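Local structure of hypothetical protein (Pyrococcus furiosus, 2FZF) at residues E14-F19 and E87-E92. The protein is of unknown function but belongs to the rubrerythrin family of the ferritin clan and folds largely as a helical bundle. Sequence-based numbering, arbitrary orientation.
Sequences EKMADF and EHIGPE
I89 and F19 anchor two patches of contact between loop 14-19, which leads into helix 21-44, and loop 87-92, part of the link from helix 63-76 to helix 103-129. In the first patch CB of I89 is directed at loop 14-19 and the ethyl branch does the touching. CG1 of I89 lies 4.1 Å from CG of M16, the two side chains crossing at about a right angle, while CD1 of I89 reaches to 4.0 Å from CG of K15. Chi1 of -63° sets CG1 of I89 beside its own backbone N and opposite the carbonyl carbon, placing the ethyl group where both neighbours can meet it. M16 is buried and continues onto F123 and L127 of helix 103-129, whereas I89 also rests on L11 and I13.

The second patch is made by F19 and E87. Here CZ of F19 comes within 3.7 Å of CB of E87, an oblique approach to the ring; the two side chains cross at about a right angle, and the ring and carboxylate planes differ by 25°. Although CB of E87 is directed at loop 14-19, the bend at chi2 (-64°) leads the carboxylate away, so methylene carbon meets the ring. A type I turn from M16 to F19 is closed by F19 N bonding to M16 O at 3.1 Å, and the carbonyl oxygens of K15 and M16 lie at the edge of the F19 ring, in its plane.

No hydrogen bond spans the two segments, whose 206 Å² of buried surface is chiefly apolar; L11 supplies backbone hydrogen bonds to H88 and G90. Together they pin the long interhelix connection, consistent with a ferritin-like bundle, beside the loop entering helix 21-44, dispersion acting alongside L11's polar grip.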
loop_
_atom_site.group_PDB
_atom_site.type_symbol
_atom_site.label_atom_id
_atom_site.label_comp_id
_atom_site.label_asym_id
_atom_site.label_seq_id
_atom_site.Cartn_x
_atom_site.Cartn_y
_atom_site.Cartn_z
ATOM N N GLU A 14 -17.369 -15.434 4.676
ATOM C CA GLU A 14 -17.680 -16.699 5.331
ATOM C C GLU A 14 -18.364 -17.675 4.389
ATOM O O GLU A 14 -18.051 -18.866 4.377
ATOM C CB GLU A 14 -18.574 -16.447 6.548
ATOM C CG GLU A 14 -18.649 -17.632 7.506
ATOM C CD GLU A 14 -17.331 -17.897 8.229
ATOM O OE1 GLU A 14 -16.258 -17.695 7.612
ATOM O OE2 GLU A 14 -17.376 -18.322 9.410
ATOM N N LYS A 15 -19.295 -17.176 3.589
ATOM C CA LYS A 15 -19.998 -18.061 2.680
ATOM C C LYS A 15 -19.317 -18.233 1.335
ATOM O O LYS A 15 -19.966 -18.203 0.295
ATOM C CB LYS A 15 -21.429 -17.586 2.484
ATOM C CG LYS A 15 -21.557 -16.325 1.698
ATOM C CD LYS A 15 -23.024 -15.980 1.525
ATOM C CE LYS A 15 -23.818 -17.126 0.872
ATOM N NZ LYS A 15 -23.359 -17.509 -0.513
ATOM N N MET A 16 -18.000 -18.416 1.363
ATOM C CA MET A 16 -17.243 -18.632 0.142
ATOM C C MET A 16 -17.346 -20.123 -0.154
ATOM O O MET A 16 -17.224 -20.551 -1.303
ATOM C CB MET A 16 -15.768 -18.248 0.330
ATOM C CG MET A 16 -15.373 -16.853 -0.170
ATOM S SD MET A 16 -13.601 -16.484 0.082
ATOM C CE MET A 16 -12.834 -17.486 -1.174
ATOM N N ALA A 17 -17.591 -20.917 0.884
ATOM C CA ALA A 17 -17.686 -22.359 0.699
ATOM C C ALA A 17 -18.890 -22.782 -0.134
ATOM O O ALA A 17 -18.964 -23.927 -0.582
ATOM C CB ALA A 17 -17.701 -23.065 2.046
ATOM N N ASP A 18 -19.826 -21.866 -0.351
ATOM C CA ASP A 18 -21.009 -22.175 -1.151
ATOM C C ASP A 18 -20.706 -22.232 -2.637
ATOM O O ASP A 18 -21.603 -22.516 -3.435
ATOM C CB ASP A 18 -22.112 -21.135 -0.916
ATOM C CG ASP A 18 -22.952 -21.441 0.316
ATOM O OD1 ASP A 18 -23.530 -22.546 0.372
ATOM O OD2 ASP A 18 -23.041 -20.582 1.223
ATOM N N PHE A 19 -19.453 -21.955 -3.009
ATOM C CA PHE A 19 -19.043 -21.951 -4.420
ATOM C C PHE A 19 -17.788 -22.761 -4.694
ATOM O O PHE A 19 -17.002 -23.039 -3.791
ATOM C CB PHE A 19 -18.805 -20.518 -4.920
ATOM C CG PHE A 19 -19.940 -19.579 -4.635
ATOM C CD1 PHE A 19 -20.117 -19.051 -3.363
ATOM C CD2 PHE A 19 -20.853 -19.248 -5.632
ATOM C CE1 PHE A 19 -21.189 -18.209 -3.085
ATOM C CE2 PHE A 19 -21.932 -18.406 -5.370
ATOM C CZ PHE A 19 -22.101 -17.886 -4.097
ATOM N N GLU A 87 -24.183 -14.391 -7.759
ATOM C CA GLU A 87 -23.818 -13.904 -6.446
ATOM C C GLU A 87 -22.386 -13.366 -6.432
ATOM O O GLU A 87 -21.599 -13.590 -7.361
ATOM C CB GLU A 87 -23.993 -15.018 -5.399
ATOM C CG GLU A 87 -25.423 -15.636 -5.291
ATOM C CD GLU A 87 -26.525 -14.662 -4.817
ATOM O OE1 GLU A 87 -26.316 -13.904 -3.836
ATOM O OE2 GLU A 87 -27.624 -14.677 -5.423
ATOM N N HIS A 88 -22.055 -12.628 -5.381
ATOM C CA HIS A 88 -20.721 -12.073 -5.260
ATOM C C HIS A 88 -20.395 -11.711 -3.815
ATOM O O HIS A 88 -21.250 -11.227 -3.068
ATOM C CB HIS A 88 -20.577 -10.855 -6.180
ATOM C CG HIS A 88 -21.341 -9.644 -5.732
ATOM N ND1 HIS A 88 -21.035 -8.954 -4.580
ATOM C CD2 HIS A 88 -22.351 -8.963 -6.324
ATOM C CE1 HIS A 88 -21.820 -7.896 -4.482
ATOM N NE2 HIS A 88 -22.627 -7.877 -5.525
ATOM N N ILE A 89 -19.152 -11.967 -3.426
ATOM C CA ILE A 89 -18.693 -11.672 -2.077
ATOM C C ILE A 89 -18.212 -10.234 -1.970
ATOM O O ILE A 89 -17.554 -9.719 -2.876
ATOM C CB ILE A 89 -17.518 -12.588 -1.665
ATOM C CG1 ILE A 89 -17.964 -14.052 -1.646
ATOM C CG2 ILE A 89 -16.993 -12.175 -0.308
ATOM C CD1 ILE A 89 -19.065 -14.351 -0.653
ATOM N N GLY A 90 -18.549 -9.587 -0.862
ATOM C CA GLY A 90 -18.111 -8.222 -0.637
ATOM C C GLY A 90 -18.810 -7.179 -1.476
ATOM O O GLY A 90 -19.580 -7.513 -2.363
ATOM N N PRO A 91 -18.544 -5.889 -1.223
ATOM C CA PRO A 91 -19.192 -4.824 -1.996
ATOM C C PRO A 91 -18.829 -4.788 -3.477
ATOM O O PRO A 91 -17.676 -4.971 -3.862
ATOM C CB PRO A 91 -18.779 -3.551 -1.247
ATOM C CG PRO A 91 -17.441 -3.896 -0.696
ATOM C CD PRO A 91 -17.616 -5.326 -0.220
ATOM N N GLU A 92 -19.834 -4.555 -4.306
ATOM C CA GLU A 92 -19.617 -4.493 -5.737
ATOM C C GLU A 92 -19.581 -3.035 -6.179
ATOM O O GLU A 92 -20.612 -2.358 -6.257
ATOM C CB GLU A 92 -20.717 -5.263 -6.464
ATOM C CG GLU A 92 -20.763 -5.041 -7.957
ATOM C CD GLU A 92 -21.708 -5.999 -8.648
ATOM O OE1 GLU A 92 -21.350 -7.192 -8.794
ATOM O OE2 GLU A 92 -22.816 -5.561 -9.033
#